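Local atomic coordinates of RmpD (Hexulose-6-phosphate synthase) (Streptococcus mutans, PDB entry 3EXT), a protein that belongs to the orotidine 5'-phosphate decarboxylase / HUMPS family of TIM-barrel proteins and binds a magnesium ion inside its barrel. Residues V33-T38 with V62-C67; T181-E186 with K213-R218. One frame throughout, in Å; residues are numbered along the deposited sequence.

Overall arrangement
The chain folds as a closed eight-stranded parallel barrel ringed by helices, and the two contacts sit in different layers of it. Interaction 1 joins two neighbouring barrel strands, 33-36 and 60-67, its centre about 7 Å from the centre of the chain, and brings Glu35 and Asp64 together on a magnesium ion. The centre of interaction 2 lies about 18 Å from the centre of the chain, where the turn at 181-186, between strands 170-174 and 192-195, meets the outer helix 205-220. The centres of interactions 1 and 2 are 24 Å apart, and the nearest atoms of interactions 1 and 2 are about 8 Å apart, without touching. Interaction 1 supplies both protein ligands of the metal; interaction 2 joins a turn to the last helix on the outside of the barrel.

Interaction 1. Residues V33-T38 with V62-C67; sequences VIEAGT and VADTKC. With MG (magnesium ion), chain B.
Strand 33-36 and segment 62-67 of strand 60-67 run side by side as parallel neighbours of the barrel, pairing Glu35 with Val62 and Ala36 with Ala63. Three backbone hydrogen bonds join them: Val62 N to Ile34 O (2.9 Å), Ala36 N to Val62 O, and Asp64 N to Ala36 O. Gly37 follows the strand and takes the N-cap position of the next helix.

Apolar contact lies on the Glu35 side of the sheet. Branched valine suits position 62 because its two methyls meet different partners: Val62 CG2 presses on Val33 CG1 at a tight 3.4 Å, while CG1 meets the CG methylene of Glu35.

The metal site comes next. Glu35 OE2 (2.1 Å) and Asp64 OD2 (1.9 Å) each bind magnesium, and four waters complete six ligands. Asp64 CG stands anti to its own nitrogen (chi1 -176°), which carries the short carboxylate to the ion; the longer Glu35 gets there with an extended chain. The two carboxylate planes are turned 67° apart. Gln9 and a metal-bound water both hold Glu35 OE1, fixing that carboxylate's rotation, and Thr87 holds Asp64 OD1.

Polar side chains close the far end. Thr38 OG1 donates to Asp64 O (2.7 Å) from above the carbonyl plane and accepts from Lys66 NZ (2.9 Å). The lysine, bent at its last torsion (chi4 71°), also forms a salt bridge with Asp64 OD2 and donates to another metal-bound water.

Glu35 OE2 and Asp64 OD2 lie only 2.9 Å apart; the shared magnesium, with the lysine beside Asp64, would be expected to offset the carboxylates' repulsion.

Interaction 2. Residues T181-E186 with K213-R218; sequences TLKLFE and KDEIKR
On the outer layer of the TIM barrel, the 3-10 turn at 183-185 and the residues flanking it rest against helix 205-220 through Leu182 and Glu215. These two side chains lie alongside one another, running in opposite senses, so that Leu182 CD1 lies 3.7 Å from Glu215 CG and touches its CB as well. The same methyl of Leu182, CD1, reaches Ile216 CG1 at 4.0 Å. Leucine suits this buried place: Phe193 of strand 192-195, together with Phe212 and Ile219 of the helix, also packs on it, making it a link between the turn, the barrel wall and the last helix of the chain.

Glutamate here serves two purposes, its methylenes meeting the leucine while its carboxylate turns away at a bend (chi2 69°) to face Arg218, one helical turn on. Arg218 grips it side-on, NE to Glu215 OE1 at 2.9 Å and NH2 to Glu215 OE2 at 2.8 Å. Both oxygens lie in the guanidinium plane, although the nitrogens approach from above the carboxylate plane. Lys183 borders this pair from the turn: its CB sits at the guanidinium edge, 4.3 Å from Arg218 NH2. Lys183 NZ stays 5.0 Å from Glu215 OE2, too far for a salt bridge, so any attraction is long-range.

Interaction 1. Residues V33-T38 with V62-C67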
loop_
_atom_site.group_PDB
_atom_site.type_symbol
_atom_site.label_atom_id
_atom_site.label_comp_id
_atom_site.label_asym_id
_atom_site.label_seq_id
_atom_site.Cartn_x
_atom_site.Cartn_y
_atom_site.Cartn_z
ATOM N N VAL A 33 -1.476 17.060 13.697
ATOM C CA VAL A 33 -1.046 15.713 13.286
ATOM C C VAL A 33 -0.254 15.937 12.055
ATOM O O VAL A 33 -0.660 16.745 11.193
ATOM C CB VAL A 33 -2.227 14.768 12.921
ATOM C CG1 VAL A 33 -1.730 13.386 12.513
ATOM C CG2 VAL A 33 -3.275 14.644 14.059
ATOM N N ILE A 34 0.904 15.259 11.990
ATOM C CA ILE A 34 1.775 15.329 10.832
ATOM C C ILE A 34 1.842 13.928 10.216
ATOM O O ILE A 34 2.134 12.941 10.906
ATOM C CB ILE A 34 3.171 15.875 11.191
ATOM C CG1 ILE A 34 3.038 17.329 11.763
ATOM C CG2 ILE A 34 4.116 15.821 9.974
ATOM C CD1 ILE A 34 4.352 18.020 12.116
ATOM N N GLU A 35 1.552 13.827 8.919
ATOM C CA GLU A 35 1.479 12.492 8.300
ATOM C C GLU A 35 2.498 12.310 7.202
ATOM O O GLU A 35 2.507 13.105 6.257
ATOM C CB GLU A 35 0.076 12.310 7.712
ATOM C CG GLU A 35 -0.009 11.184 6.725
ATOM C CD GLU A 35 -1.213 11.254 5.795
ATOM O OE1 GLU A 35 -2.174 12.067 6.029
ATOM O OE2 GLU A 35 -1.191 10.487 4.805
ATOM N N ALA A 36 3.315 11.251 7.273
ATOM C CA ALA A 36 4.071 10.785 6.080
ATOM C C ALA A 36 3.159 10.023 5.139
ATOM O O ALA A 36 2.785 8.861 5.450
ATOM C CB ALA A 36 5.241 9.869 6.457
ATOM N N GLY A 37 2.854 10.639 3.980
ATOM C CA GLY A 37 1.868 10.061 3.086
ATOM C C GLY A 37 2.484 8.890 2.303
ATOM O O GLY A 37 3.726 8.773 2.232
ATOM N N THR A 38 1.638 8.004 1.777
ATOM C CA THR A 38 2.112 6.736 1.167
ATOM C C THR A 38 3.029 7.017 -0.022
ATOM O O THR A 38 4.023 6.287 -0.271
ATOM C CB THR A 38 0.924 5.902 0.612
ATOM O OG1 THR A 38 -0.160 5.930 1.526
ATOM C CG2 THR A 38 1.279 4.363 0.316
ATOM N N VAL A 62 1.793 10.162 11.764
ATOM C CA VAL A 62 1.121 9.138 10.997
ATOM C C VAL A 62 2.088 8.587 9.950
ATOM O O VAL A 62 2.696 9.370 9.207
ATOM C CB VAL A 62 -0.182 9.678 10.311
ATOM C CG1 VAL A 62 -0.867 8.591 9.471
ATOM C CG2 VAL A 62 -1.137 10.196 11.390
ATOM N N ALA A 63 2.237 7.255 9.939
ATOM C CA ALA A 63 2.853 6.553 8.807
ATOM C C ALA A 63 1.731 5.950 7.958
ATOM O O ALA A 63 1.099 4.917 8.303
ATOM C CB ALA A 63 3.853 5.454 9.278
ATOM N N ASP A 64 1.461 6.625 6.846
ATOM C CA ASP A 64 0.390 6.176 5.957
ATOM C C ASP A 64 0.911 5.108 4.995
ATOM O O ASP A 64 1.183 5.385 3.816
ATOM C CB ASP A 64 -0.164 7.413 5.203
ATOM C CG ASP A 64 -1.332 7.101 4.317
ATOM O OD1 ASP A 64 -1.912 5.995 4.369
ATOM O OD2 ASP A 64 -1.656 7.982 3.475
ATOM N N THR A 65 1.026 3.867 5.469
ATOM C CA THR A 65 1.611 2.779 4.648
ATOM C C THR A 65 0.545 2.036 3.843
ATOM O O THR A 65 0.882 1.271 2.902
ATOM C CB THR A 65 2.275 1.713 5.567
ATOM O OG1 THR A 65 1.300 1.261 6.513
ATOM C CG2 THR A 65 3.521 2.321 6.322
ATOM N N LYS A 66 -0.732 2.248 4.188
ATOM C CA LYS A 66 -1.858 1.481 3.598
ATOM C C LYS A 66 -1.508 -0.004 3.582
ATOM O O LYS A 66 -1.648 -0.663 2.565
ATOM C CB LYS A 66 -2.183 1.953 2.182
ATOM C CG LYS A 66 -2.960 3.291 2.195
ATOM C CD LYS A 66 -3.034 3.928 0.828
ATOM C CE LYS A 66 -3.813 5.281 0.862
ATOM N NZ LYS A 66 -3.040 6.375 1.551
ATOM N N CYS A 67 -1.093 -0.516 4.729
ATOM C CA CYS A 67 -0.636 -1.910 4.835
ATOM C C CYS A 67 -1.751 -2.896 4.406
ATOM O O CYS A 67 -2.860 -2.803 4.903
ATOM C CB CYS A 67 -0.274 -2.124 6.284
ATOM S SG CYS A 67 0.305 -3.743 6.693
HETATM MG MG MG B . -2.702 9.603 3.610
HETATM O O HOH W 1 -4.000 11.516 3.995
HETATM O O HOH W 2 -4.271 8.989 2.289
HETATM O O HOH W 3 -3.918 8.769 5.392
HETATM O O HOH W 4 -1.903 10.217 1.989
#

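Interaction 2. Residues T181-E186 with K213-R218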
loop_
_atom_site.group_PDB
_atom_site.type_symbol
_atom_site.label_atom_id
_atom_site.label_comp_id
_atom_site.label_asym_id
_atom_site.label_seq_id
_atom_site.Cartn_x
_atom_site.Cartn_y
_atom_site.Cartn_z
ATOM N N THR A 181 -14.959 25.109 2.787
ATOM C CA THR A 181 -15.867 23.958 2.830
ATOM C C THR A 181 -16.034 23.309 4.214
ATOM O O THR A 181 -16.854 22.414 4.390
ATOM C CB THR A 181 -15.514 22.885 1.779
ATOM O OG1 THR A 181 -14.213 22.380 2.044
ATOM C CG2 THR A 181 -15.554 23.476 0.356
ATOM N N LEU A 182 -15.279 23.765 5.206
ATOM C CA LEU A 182 -15.393 23.174 6.542
ATOM C C LEU A 182 -16.828 23.205 7.100
ATOM O O LEU A 182 -17.251 22.255 7.762
ATOM C CB LEU A 182 -14.397 23.822 7.510
ATOM C CG LEU A 182 -12.947 23.347 7.354
ATOM C CD1 LEU A 182 -12.007 24.224 8.153
ATOM C CD2 LEU A 182 -12.803 21.878 7.740
ATOM N N LYS A 183 -17.572 24.276 6.786
ATOM C CA LYS A 183 -18.929 24.499 7.321
ATOM C C LYS A 183 -19.922 23.404 6.905
ATOM O O LYS A 183 -20.888 23.136 7.618
ATOM C CB LYS A 183 -19.448 25.920 7.010
ATOM C CG LYS A 183 -19.628 26.222 5.523
ATOM C CD LYS A 183 -19.838 27.734 5.227
ATOM C CE LYS A 183 -18.480 28.459 5.245
ATOM N NZ LYS A 183 -18.469 29.648 4.351
ATOM N N LEU A 184 -19.638 22.734 5.784
ATOM C CA LEU A 184 -20.441 21.605 5.311
ATOM C C LEU A 184 -20.555 20.470 6.349
ATOM O O LEU A 184 -21.501 19.671 6.324
ATOM C CB LEU A 184 -19.875 21.074 3.987
ATOM C CG LEU A 184 -20.076 21.991 2.766
ATOM C CD1 LEU A 184 -19.316 21.477 1.559
ATOM C CD2 LEU A 184 -21.555 22.213 2.406
ATOM N N PHE A 185 -19.623 20.439 7.290
ATOM C CA PHE A 185 -19.547 19.391 8.314
ATOM C C PHE A 185 -20.106 19.825 9.668
ATOM O O PHE A 185 -20.024 19.080 10.660
ATOM C CB PHE A 185 -18.082 18.988 8.503
ATOM C CG PHE A 185 -17.527 18.234 7.348
ATOM C CD1 PHE A 185 -17.679 16.863 7.280
ATOM C CD2 PHE A 185 -16.886 18.906 6.305
ATOM C CE1 PHE A 185 -17.186 16.154 6.194
ATOM C CE2 PHE A 185 -16.384 18.179 5.207
ATOM C CZ PHE A 185 -16.544 16.825 5.169
ATOM N N GLU A 186 -20.676 21.028 9.704
ATOM C CA GLU A 186 -21.258 21.561 10.931
ATOM C C GLU A 186 -22.219 20.540 11.548
ATOM O O GLU A 186 -23.071 19.974 10.857
ATOM C CB GLU A 186 -21.964 22.885 10.642
ATOM C CG GLU A 186 -22.382 23.673 11.851
ATOM C CD GLU A 186 -22.720 25.121 11.485
ATOM O OE1 GLU A 186 -23.467 25.301 10.493
ATOM O OE2 GLU A 186 -22.234 26.063 12.180
ATOM N N LYS A 213 -7.431 25.925 10.914
ATOM C CA LYS A 213 -7.712 25.552 12.298
ATOM C C LYS A 213 -8.660 26.566 12.999
ATOM O O LYS A 213 -9.520 26.164 13.809
ATOM C CB LYS A 213 -6.380 25.423 13.079
ATOM C CG LYS A 213 -6.502 24.825 14.521
ATOM C CD LYS A 213 -7.076 23.382 14.570
ATOM C CE LYS A 213 -7.395 22.946 16.024
ATOM N NZ LYS A 213 -7.437 21.449 16.305
ATOM N N ASP A 214 -8.487 27.859 12.681
ATOM C CA ASP A 214 -9.372 28.944 13.186
ATOM C C ASP A 214 -10.808 28.743 12.712
ATOM O O ASP A 214 -11.735 28.968 13.462
ATOM C CB ASP A 214 -8.881 30.318 12.747
ATOM C CG ASP A 214 -7.699 30.815 13.562
ATOM O OD1 ASP A 214 -7.334 30.126 14.553
ATOM O OD2 ASP A 214 -7.145 31.908 13.223
ATOM N N GLU A 215 -10.982 28.276 11.479
ATOM C CA GLU A 215 -12.313 27.910 11.001
ATOM C C GLU A 215 -12.888 26.690 11.724
ATOM O O GLU A 215 -14.070 26.660 11.983
ATOM C CB GLU A 215 -12.346 27.724 9.475
ATOM C CG GLU A 215 -13.734 27.433 8.894
ATOM C CD GLU A 215 -14.723 28.596 8.961
ATOM O OE1 GLU A 215 -14.422 29.666 9.554
ATOM O OE2 GLU A 215 -15.842 28.417 8.438
ATOM N N ILE A 216 -12.057 25.689 12.030
ATOM C CA ILE A 216 -12.448 24.580 12.932
ATOM C C ILE A 216 -12.886 25.076 14.332
ATOM O O ILE A 216 -13.912 24.650 14.876
ATOM C CB ILE A 216 -11.332 23.502 13.067
ATOM C CG1 ILE A 216 -11.202 22.667 11.790
ATOM C CG2 ILE A 216 -11.594 22.563 14.257
ATOM C CD1 ILE A 216 -9.938 21.744 11.811
ATOM N N LYS A 217 -12.093 25.968 14.917
ATOM C CA LYS A 217 -12.476 26.599 16.177
ATOM C C LYS A 217 -13.834 27.298 16.116
ATOM O O LYS A 217 -14.627 27.224 17.070
ATOM C CB LYS A 217 -11.395 27.594 16.633
ATOM C CG LYS A 217 -10.078 26.893 17.002
ATOM C CD LYS A 217 -8.918 27.875 17.239
ATOM C CE LYS A 217 -7.618 27.146 17.527
ATOM N NZ LYS A 217 -6.633 28.191 17.924
ATOM N N ARG A 218 -14.099 27.997 15.010
ATOM C CA ARG A 218 -15.306 28.819 14.903
ATOM C C ARG A 218 -16.519 27.898 14.871
ATOM O O ARG A 218 -17.540 28.161 15.531
ATOM C CB ARG A 218 -15.254 29.692 13.628
ATOM C CG ARG A 218 -16.480 30.619 13.412
ATOM C CD ARG A 218 -16.482 31.269 12.029
ATOM N NE ARG A 218 -16.826 30.319 10.964
ATOM C CZ ARG A 218 -18.059 29.882 10.676
ATOM N NH1 ARG A 218 -19.102 30.300 11.359
ATOM N NH2 ARG A 218 -18.250 29.001 9.703
#